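Local coordinates for aminotransferase class I and II (Anaerococcus prevotii, PDB 4EMY), which binds pyridoxal 5'-phosphate and probably catalyses transamination as a homodimeric aminotransferase, at residues I174-G188 and K217-A231. Residues are numbered along the deposited sequence; the frame is centred on the assembly and turned at random.
With PLP (pyridoxal-5'-phosphate), chain E.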
ATOM      1  N   ILE A 174      13.511  -1.674  28.468  1.00 53.16           N
ATOM      2  CA  ILE A 174      13.013  -0.624  29.354  1.00 54.25           C
ATOM      3  C   ILE A 174      14.113  -0.005  30.229  1.00 56.74           C
ATOM      4  O   ILE A 174      13.853   0.733  31.177  1.00 58.23           O
ATOM      5  CB  ILE A 174      11.775  -1.152  30.124  1.00 53.97           C
ATOM      6  CG1 ILE A 174      10.519  -0.827  29.310  1.00 52.16           C
ATOM      7  CG2 ILE A 174      11.658  -0.571  31.526  1.00 55.87           C
ATOM      8  CD1 ILE A 174       9.451  -1.890  29.365  1.00 51.19           C
ATOM      9  N   ARG A 175      15.353  -0.272  29.841  1.00 57.57           N
ATOM     10  CA  ARG A 175      16.522   0.067  30.622  1.00 60.06           C
ATOM     11  C   ARG A 175      17.464   0.872  29.737  1.00 60.41           C
ATOM     12  O   ARG A 175      18.299   1.644  30.225  1.00 62.54           O
ATOM     13  CB  ARG A 175      17.155  -1.243  31.088  1.00 61.19           C
ATOM     14  CG  ARG A 175      18.573  -1.196  31.628  1.00 63.95           C
ATOM     15  CD  ARG A 175      19.003  -2.618  31.965  1.00 64.86           C
ATOM     16  NE  ARG A 175      20.451  -2.804  31.878  1.00 66.83           N
ATOM     17  CZ  ARG A 175      21.106  -3.158  30.773  1.00 66.25           C
ATOM     18  NH1 ARG A 175      20.456  -3.371  29.630  1.00 63.75           N
ATOM     19  NH2 ARG A 175      22.426  -3.297  30.813  1.00 68.26           N
ATOM     20  N   ASP A 176      17.306   0.689  28.428  1.00 58.44           N
ATOM     21  CA  ASP A 176      18.091   1.393  27.427  1.00 58.51           C
ATOM     22  C   ASP A 176      17.278   2.492  26.733  1.00 57.20           C
ATOM     23  O   ASP A 176      17.843   3.361  26.063  1.00 57.70           O
ATOM     24  CB  ASP A 176      18.633   0.394  26.397  1.00 57.79           C
ATOM     25  CG  ASP A 176      19.610  -0.612  27.003  1.00 59.44           C
ATOM     26  OD1 ASP A 176      19.428  -1.013  28.174  1.00 60.40           O
ATOM     27  OD2 ASP A 176      20.565  -1.011  26.301  1.00 59.92           O
ATOM     28  N   SER A 177      15.956   2.452  26.900  1.00 55.62           N
ATOM     29  CA  SER A 177      15.062   3.377  26.207  1.00 54.45           C
ATOM     30  C   SER A 177      13.757   3.628  26.959  1.00 54.02           C
ATOM     31  O   SER A 177      13.235   2.735  27.626  1.00 53.87           O
ATOM     32  CB  SER A 177      14.750   2.858  24.801  1.00 52.45           C
ATOM     33  OG  SER A 177      13.962   3.795  24.090  1.00 51.68           O
ATOM     34  N   ASP A 178      13.231   4.845  26.836  1.00 54.07           N
ATOM     35  CA  ASP A 178      11.948   5.203  27.431  1.00 53.70           C
ATOM     36  C   ASP A 178      10.775   4.692  26.599  1.00 51.55           C
ATOM     37  O   ASP A 178       9.634   4.678  27.063  1.00 51.34           O
ATOM     38  CB  ASP A 178      11.839   6.719  27.614  1.00 55.16           C
ATOM     39  CG  ASP A 178      12.623   7.231  28.819  1.00 57.80           C
ATOM     40  OD1 ASP A 178      13.175   6.404  29.580  1.00 58.60           O
ATOM     41  OD2 ASP A 178      12.685   8.467  29.012  1.00 59.19           O
ATOM     42  N   ARG A 179      11.046   4.272  25.369  1.00 50.06           N
ATOM     43  CA  ARG A 179       9.992   3.793  24.485  1.00 48.06           C
ATOM     44  C   ARG A 179      10.385   2.442  23.923  1.00 46.92           C
ATOM     45  O   ARG A 179      11.499   2.280  23.428  1.00 47.22           O
ATOM     46  CB  ARG A 179       9.748   4.803  23.364  1.00 47.79           C
ATOM     47  CG  ARG A 179       8.671   4.415  22.367  1.00 46.31           C
ATOM     48  CD  ARG A 179       8.327   5.593  21.471  1.00 46.52           C
ATOM     49  NE  ARG A 179       7.287   6.438  22.050  1.00 47.28           N
ATOM     50  CZ  ARG A 179       7.241   7.763  21.935  1.00 48.49           C
ATOM     51  NH1 ARG A 179       8.186   8.417  21.269  1.00 49.31           N
ATOM     52  NH2 ARG A 179       6.252   8.445  22.502  1.00 49.19           N
ATOM     53  N   ILE A 180       9.487   1.466  24.030  1.00 45.79           N
ATOM     54  CA  ILE A 180       9.749   0.126  23.497  1.00 44.88           C
ATOM     55  C   ILE A 180       8.529  -0.473  22.794  1.00 43.38           C
ATOM     56  O   ILE A 180       7.439   0.097  22.828  1.00 43.33           O
ATOM     57  CB  ILE A 180      10.252  -0.866  24.577  1.00 45.73           C
ATOM     58  CG1 ILE A 180       9.118  -1.277  25.516  1.00 45.78           C
ATOM     59  CG2 ILE A 180      11.460  -0.317  25.333  1.00 47.31           C
ATOM     60  CD1 ILE A 180       9.225  -2.713  25.978  1.00 46.00           C
ATOM     61  N   ALA A 181       8.722  -1.620  22.149  1.00 42.46           N
ATOM     62  CA  ALA A 181       7.612  -2.342  21.538  1.00 41.23           C
ATOM     63  C   ALA A 181       7.822  -3.849  21.566  1.00 40.96           C
ATOM     64  O   ALA A 181       8.918  -4.339  21.299  1.00 41.26           O
ATOM     65  CB  ALA A 181       7.379  -1.866  20.113  1.00 40.42           C
ATOM     66  N   SER A 182       6.769  -4.579  21.903  1.00 40.56           N
ATOM     67  CA  SER A 182       6.816  -6.026  21.850  1.00 40.55           C
ATOM     68  C   SER A 182       5.998  -6.502  20.679  1.00 39.49           C
ATOM     69  O   SER A 182       4.864  -6.059  20.489  1.00 39.06           O
ATOM     70  CB  SER A 182       6.266  -6.649  23.131  1.00 41.52           C
ATOM     71  OG  SER A 182       5.986  -8.024  22.919  1.00 41.60           O
ATOM     72  N   LEU A 183       6.573  -7.400  19.891  1.00 39.25           N
ATOM     73  CA  LEU A 183       5.826  -8.027  18.814  1.00 38.50           C
ATOM     74  C   LEU A 183       5.642  -9.502  19.110  1.00 38.90           C
ATOM     75  O   LEU A 183       6.611 -10.205  19.400  1.00 39.63           O
ATOM     76  CB  LEU A 183       6.503  -7.817  17.459  1.00 38.03           C
ATOM     77  CG  LEU A 183       5.630  -8.265  16.278  1.00 37.48           C
ATOM     78  CD1 LEU A 183       5.575  -7.219  15.176  1.00 36.93           C
ATOM     79  CD2 LEU A 183       6.105  -9.608  15.743  1.00 37.74           C
ATOM     80  N   ILE A 184       4.386  -9.946  19.066  1.00 38.66           N
ATOM     81  CA  ILE A 184       4.034 -11.350  19.224  1.00 39.18           C
ATOM     82  C   ILE A 184       3.125 -11.775  18.073  1.00 38.75           C
ATOM     83  O   ILE A 184       2.024 -11.248  17.905  1.00 38.39           O
ATOM     84  CB  ILE A 184       3.314 -11.642  20.566  1.00 40.13           C
ATOM     85  CG1 ILE A 184       3.895 -10.823  21.734  1.00 40.63           C
ATOM     86  CG2 ILE A 184       3.290 -13.137  20.852  1.00 41.06           C
ATOM     87  CD1 ILE A 184       5.258 -11.262  22.231  1.00 41.49           C
ATOM     88  N   ASN A 185       3.606 -12.718  17.273  1.00 38.97           N
ATOM     89  CA  ASN A 185       2.812 -13.330  16.218  1.00 38.92           C
ATOM     90  C   ASN A 185       2.152 -14.605  16.736  1.00 39.82           C
ATOM     91  O   ASN A 185       2.745 -15.681  16.724  1.00 40.44           O
ATOM     92  CB  ASN A 185       3.673 -13.601  14.981  1.00 38.95           C
ATOM     93  CG  ASN A 185       2.903 -14.289  13.871  1.00 39.43           C
ATOM     94  OD1 ASN A 185       3.441 -15.147  13.174  1.00 40.10           O
ATOM     95  ND2 ASN A 185       1.637 -13.924  13.704  1.00 39.26           N
ATOM     96  N   SER A 186       0.918 -14.448  17.205  1.00 40.02           N
ATOM     97  CA  SER A 186       0.138 -15.504  17.844  1.00 40.97           C
ATOM     98  C   SER A 186      -1.320 -15.101  17.728  1.00 40.88           C
ATOM     99  O   SER A 186      -1.631 -13.912  17.780  1.00 40.23           O
ATOM    100  CB  SER A 186       0.520 -15.630  19.325  1.00 41.85           C
ATOM    101  OG  SER A 186      -0.196 -16.680  19.963  1.00 43.35           O
ATOM    102  N   PRO A 187      -2.224 -16.077  17.559  1.00 41.72           N
ATOM    103  CA  PRO A 187      -1.947 -17.505  17.445  1.00 42.66           C
ATOM    104  C   PRO A 187      -1.570 -17.897  16.020  1.00 42.18           C
ATOM    105  O   PRO A 187      -1.786 -17.114  15.090  1.00 41.38           O
ATOM    106  CB  PRO A 187      -3.278 -18.136  17.842  1.00 44.05           C
ATOM    107  CG  PRO A 187      -4.300 -17.150  17.394  1.00 43.61           C
ATOM    108  CD  PRO A 187      -3.671 -15.791  17.533  1.00 42.18           C
ATOM    109  N   GLY A 188      -1.007 -19.094  15.860  1.00 42.87           N
ATOM    110  CA  GLY A 188      -0.658 -19.622  14.543  1.00 42.66           C
ATOM    111  C   GLY A 188       0.609 -19.019  13.982  1.00 41.47           C
ATOM    112  O   GLY A 188       0.659 -18.645  12.812  1.00 41.01           O
ATOM    113  N   LYS A 217       7.972   5.507  30.936  1.00 52.13           N
ATOM    114  CA  LYS A 217       8.138   4.506  29.895  1.00 50.67           C
ATOM    115  C   LYS A 217       6.854   4.335  29.092  1.00 49.38           C
ATOM    116  O   LYS A 217       5.760   4.354  29.655  1.00 49.14           O
ATOM    117  CB  LYS A 217       8.569   3.174  30.514  1.00 49.64           C
ATOM    118  CG  LYS A 217       9.799   3.271  31.403  1.00 51.26           C
ATOM    119  CD  LYS A 217      11.081   3.408  30.593  1.00 52.81           C
ATOM    120  CE  LYS A 217      12.266   3.746  31.488  1.00 55.23           C
ATOM    121  NZ  LYS A 217      13.544   3.906  30.736  1.00 57.54           N
ATOM    122  N   LYS A 218       6.992   4.188  27.779  1.00 49.10           N
ATOM    123  CA  LYS A 218       5.847   3.930  26.906  1.00 48.12           C
ATOM    124  C   LYS A 218       6.048   2.611  26.181  1.00 46.27           C
ATOM    125  O   LYS A 218       7.094   2.386  25.571  1.00 46.90           O
ATOM    126  CB  LYS A 218       5.634   5.077  25.915  1.00 50.16           C
ATOM    127  CG  LYS A 218       4.967   6.293  26.536  1.00 52.41           C
ATOM    128  CD  LYS A 218       5.026   7.506  25.622  1.00 55.39           C
ATOM    129  CE  LYS A 218       4.992   8.806  26.419  1.00 58.32           C
ATOM    130  NZ  LYS A 218       3.687   9.052  27.102  1.00 59.03           N
ATOM    131  N   ILE A 219       5.056   1.731  26.267  1.00 44.45           N
ATOM    132  CA  ILE A 219       5.176   0.391  25.700  1.00 42.78           C
ATOM    133  C   ILE A 219       4.057   0.127  24.703  1.00 41.92           C
ATOM    134  O   ILE A 219       2.897   0.440  24.975  1.00 42.20           O
ATOM    135  CB  ILE A 219       5.149  -0.686  26.803  1.00 42.05           C
ATOM    136  CG1 ILE A 219       6.199  -0.383  27.879  1.00 43.18           C
ATOM    137  CG2 ILE A 219       5.364  -2.078  26.215  1.00 41.01           C
ATOM    138  CD1 ILE A 219       5.864  -0.947  29.237  1.00 43.38           C
ATOM    139  N   THR A 220       4.410  -0.436  23.550  1.00 41.34           N
ATOM    140  CA  THR A 220       3.410  -0.879  22.578  1.00 40.53           C
ATOM    141  C   THR A 220       3.503  -2.384  22.306  1.00 39.10           C
ATOM    142  O   THR A 220       4.554  -2.888  21.911  1.00 39.19           O
ATOM    143  CB  THR A 220       3.488  -0.078  21.264  1.00 41.76           C
ATOM    144  OG1 THR A 220       3.306   1.313  21.551  1.00 43.69           O
ATOM    145  CG2 THR A 220       2.408  -0.516  20.288  1.00 41.19           C
ATOM    146  N   LEU A 221       2.393  -3.082  22.543  1.00 38.24           N
ATOM    147  CA  LEU A 221       2.246  -4.481  22.172  1.00 37.25           C
ATOM    148  C   LEU A 221       1.600  -4.587  20.796  1.00 36.99           C
ATOM    149  O   LEU A 221       0.470  -4.136  20.599  1.00 37.27           O
ATOM    150  CB  LEU A 221       1.400  -5.229  23.206  1.00 37.20           C
ATOM    151  CG  LEU A 221       1.151  -6.732  23.017  1.00 36.76           C
ATOM    152  CD1 LEU A 221       2.447  -7.535  22.994  1.00 36.78           C
ATOM    153  CD2 LEU A 221       0.223  -7.263  24.099  1.00 37.45           C
ATOM    154  N   ILE A 222       2.340  -5.173  19.853  1.00 36.84           N
ATOM    155  CA  ILE A 222       1.852  -5.489  18.509  1.00 36.66           C
ATOM    156  C   ILE A 222       1.523  -6.981  18.423  1.00 35.89           C
ATOM    157  O   ILE A 222       2.372  -7.828  18.709  1.00 35.85           O
ATOM    158  CB  ILE A 222       2.929  -5.208  17.436  1.00 37.59           C
ATOM    159  CG1 ILE A 222       3.734  -3.928  17.744  1.00 38.87           C
ATOM    160  CG2 ILE A 222       2.336  -5.305  16.026  1.00 37.84           C
ATOM    161  CD1 ILE A 222       3.177  -2.658  17.155  1.00 40.15           C
ATOM    162  N   VAL A 223       0.300  -7.310  18.021  1.00 35.79           N
ATOM    163  CA  VAL A 223      -0.083  -8.711  17.887  1.00 35.47           C
ATOM    164  C   VAL A 223      -0.458  -9.005  16.446  1.00 35.58           C
ATOM    165  O   VAL A 223      -1.398  -8.415  15.913  1.00 35.91           O
ATOM    166  CB  VAL A 223      -1.248  -9.101  18.819  1.00 35.72           C
ATOM    167  CG1 VAL A 223      -1.294 -10.609  18.998  1.00 35.78           C
ATOM    168  CG2 VAL A 223      -1.097  -8.440  20.176  1.00 36.21           C
ATOM    169  N   ASP A 224       0.288  -9.911  15.818  1.00 35.84           N
ATOM    170  CA  ASP A 224       0.028 -10.304  14.431  1.00 36.28           C
ATOM    171  C   ASP A 224      -0.931 -11.485  14.410  1.00 35.98           C
ATOM    172  O   ASP A 224      -0.538 -12.628  14.659  1.00 36.16           O
ATOM    173  CB  ASP A 224       1.338 -10.648  13.708  1.00 37.41           C
ATOM    174  CG  ASP A 224       1.183 -10.758  12.182  1.00 38.51           C
ATOM    175  OD1 ASP A 224       0.050 -10.854  11.662  1.00 38.47           O
ATOM    176  OD2 ASP A 224       2.221 -10.758  11.489  1.00 40.13           O
ATOM    177  N   VAL A 225      -2.192 -11.200  14.112  1.00 35.95           N
ATOM    178  CA  VAL A 225      -3.219 -12.230  14.160  1.00 36.15           C
ATOM    179  C   VAL A 225      -3.725 -12.604  12.767  1.00 36.52           C
ATOM    180  O   VAL A 225      -4.922 -12.818  12.561  1.00 37.40           O
ATOM    181  CB  VAL A 225      -4.369 -11.837  15.109  1.00 36.83           C
ATOM    182  CG1 VAL A 225      -3.839 -11.644  16.520  1.00 36.71           C
ATOM    183  CG2 VAL A 225      -5.068 -10.571  14.636  1.00 37.35           C
ATOM    184  N   ALA A 226      -2.803 -12.691  11.811  1.00 36.27           N
ATOM    185  CA  ALA A 226      -3.145 -13.078  10.446  1.00 36.71           C
ATOM    186  C   ALA A 226      -3.752 -14.488  10.354  1.00 36.97           C
ATOM    187  O   ALA A 226      -4.707 -14.709   9.614  1.00 37.69           O
ATOM    188  CB  ALA A 226      -1.922 -12.962   9.552  1.00 36.99           C
ATOM    189  N   TYR A 227      -3.200 -15.433  11.111  1.00 36.94           N
ATOM    190  CA  TYR A 227      -3.647 -16.825  11.062  1.00 37.64           C
ATOM    191  C   TYR A 227      -4.639 -17.145  12.176  1.00 38.24           C
ATOM    192  O   TYR A 227      -4.786 -18.302  12.575  1.00 39.30           O
ATOM    193  CB  TYR A 227      -2.455 -17.783  11.120  1.00 38.27           C
ATOM    194  CG  TYR A 227      -1.410 -17.537  10.056  1.00 38.54           C
ATOM    195  CD1 TYR A 227      -1.562 -18.046   8.758  1.00 39.28           C
ATOM    196  CD2 TYR A 227      -0.267 -16.804  10.344  1.00 38.48           C
ATOM    197  CE1 TYR A 227      -0.601 -17.816   7.782  1.00 40.01           C
ATOM    198  CE2 TYR A 227       0.699 -16.574   9.380  1.00 39.48           C
ATOM    199  CZ  TYR A 227       0.530 -17.075   8.106  1.00 40.14           C
ATOM    200  OH  TYR A 227       1.498 -16.831   7.164  1.00 41.58           O
ATOM    201  N   LEU A 228      -5.329 -16.117  12.660  1.00 38.01           N
ATOM    202  CA  LEU A 228      -6.310 -16.258  13.735  1.00 39.10           C
ATOM    203  C   LEU A 228      -7.346 -17.349  13.462  1.00 40.71           C
ATOM    204  O   LEU A 228      -7.570 -18.223  14.292  1.00 42.11           O
ATOM    205  CB  LEU A 228      -7.016 -14.922  13.973  1.00 39.33           C
ATOM    206  CG  LEU A 228      -8.011 -14.835  15.126  1.00 41.15           C
ATOM    207  CD1 LEU A 228      -7.287 -14.631  16.448  1.00 40.71           C
ATOM    208  CD2 LEU A 228      -8.975 -13.695  14.854  1.00 42.15           C
ATOM    209  N   GLU A 229      -7.970 -17.299  12.292  1.00 40.86           N
ATOM    210  CA  GLU A 229      -9.046 -18.230  11.969  1.00 42.73           C
ATOM    211  C   GLU A 229      -8.571 -19.674  11.762  1.00 43.03           C
ATOM    212  O   GLU A 229      -9.392 -20.591  11.638  1.00 45.11           O
ATOM    213  CB  GLU A 229      -9.822 -17.741  10.748  1.00 43.20           C
ATOM    214  CG  GLU A 229     -10.427 -16.357  10.920  1.00 43.83           C
ATOM    215  CD  GLU A 229     -11.769 -16.368  11.637  1.00 46.68           C
ATOM    216  OE1 GLU A 229     -12.739 -15.820  11.070  1.00 48.59           O
ATOM    217  OE2 GLU A 229     -11.859 -16.917  12.759  1.00 47.59           O
ATOM    218  N   PHE A 230      -7.254 -19.872  11.739  1.00 41.41           N
ATOM    219  CA  PHE A 230      -6.681 -21.186  11.480  1.00 41.93           C
ATOM    220  C   PHE A 230      -5.916 -21.675  12.694  1.00 42.43           C
ATOM    221  O   PHE A 230      -4.902 -22.363  12.569  1.00 42.71           O
ATOM    222  CB  PHE A 230      -5.782 -21.142  10.241  1.00 40.79           C
ATOM    223  CG  PHE A 230      -6.498 -20.711   8.994  1.00 40.61           C
ATOM    224  CD1 PHE A 230      -7.232 -21.619   8.247  1.00 42.02           C
ATOM    225  CD2 PHE A 230      -6.446 -19.387   8.569  1.00 39.49           C
ATOM    226  CE1 PHE A 230      -7.896 -21.219   7.100  1.00 42.21           C
ATOM    227  CE2 PHE A 230      -7.109 -18.978   7.420  1.00 39.85           C
ATOM    228  CZ  PHE A 230      -7.833 -19.896   6.686  1.00 41.22           C
ATOM    229  N   ALA A 231      -6.417 -21.321  13.876  1.00 42.99           N
ATOM    230  CA  ALA A 231      -5.759 -21.683  15.128  1.00 43.80           C
ATOM    231  C   ALA A 231      -6.749 -22.116  16.207  1.00 46.35           C
ATOM    232  O   ALA A 231      -6.517 -21.896  17.404  1.00 47.07           O
ATOM    233  CB  ALA A 231      -4.887 -20.532  15.617  1.00 41.96           C
TER
HETATM  234  N1  PLP E 501       2.021 -11.718   9.178  1.00 28.10           N
HETATM  235  C2  PLP E 501       2.543 -13.001   9.163  1.00 28.71           C
HETATM  236  C2A PLP E 501       3.060 -13.619  10.427  1.00 27.05           C
HETATM  237  C3  PLP E 501       2.579 -13.734   7.980  1.00 29.04           C
HETATM  238  O3  PLP E 501       3.095 -14.995   7.970  1.00 28.37           O
HETATM  239  C4  PLP E 501       2.116 -13.196   6.797  1.00 30.44           C
HETATM  240  C4A PLP E 501       2.817 -13.643   5.544  1.00 33.98           C
HETATM  241  O4A PLP E 501       2.337 -14.526   4.828  1.00 42.42           O
HETATM  242  C5  PLP E 501       1.583 -11.907   6.819  1.00 29.95           C
HETATM  243  C6  PLP E 501       1.543 -11.168   8.008  1.00 28.88           C
HETATM  244  C5A PLP E 501       1.082 -11.304   5.516  1.00 29.45           C
HETATM  245  O4P PLP E 501      -0.050 -10.482   5.683  1.00 27.92           O
HETATM  246  P   PLP E 501      -0.598  -9.738   4.378  1.00 26.27           P
HETATM  247  O1P PLP E 501       0.208  -8.473   4.243  1.00 25.46           O
HETATM  248  O2P PLP E 501      -2.077  -9.487   4.566  1.00 23.97           O
HETATM  249  O3P PLP E 501      -0.379 -10.581   3.147  1.00 26.40           O
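Lys217 bends at its second torsion (chi2 -76°) and then runs extended, laying its chain past Asp178 so that NZ meets Asp178 OD1 at 2.8 Å in a salt bridge, nearly in line with the C-O bond. NZ also makes two weak bonds, to the carbonyl O of Ile174, in the last turn of helix 163-176, and to that of Ser177 in the loop after it. An alanine in place of Lys217 would probably leave the Asp178 carboxylate without its counter-charge and both carbonyls without this donor, the loop into strand 179-184 being less firmly held. From there strands 179-184 and 218-224 run parallel, their axes 4.7 Å apart, joined by a ladder from Lys218 N to Asp178 O through Asp224 N to Ile184 O. Ile180 and Ile219 lie side by side, CG1 to CG1 3.9 Å, while the side chain of Ile174 crosses that of Ile219 at about a right angle, CD1 to CD1 3.7 Å. At the C-terminal ends, Asn185 has CG anti to the backbone N (chi1 178°), which carries ND2 into a bent hydrogen bond (134° at the hydrogen) with Asp224 O at 2.7 Å, the acceptor in the amide plane. Asp224 OD2 lies 2.5 Å from the pyridine N1 of the cofactor and is hydrogen-bonded to Tyr138 OH, an aspartate-pyridine pairing characteristic of fold type I pyridoxal phosphate enzymes. Tyr227 OH hydrogen-bonds the cofactor O3 at 2.6 Å, with O3 at the ring edge. Pro187, after a cis peptide bond, packs its CB on Ala231 CB at 3.6 Å. The two strands of this beta-alpha-beta unit are neighbours inside the seven-stranded sheet, flanked by strands 127-131 and 251-258; connecting helix 198-211 covers Ile184, Ile219 and Val223 on one face, and helix 109-121 covers Thr220 and Ile222.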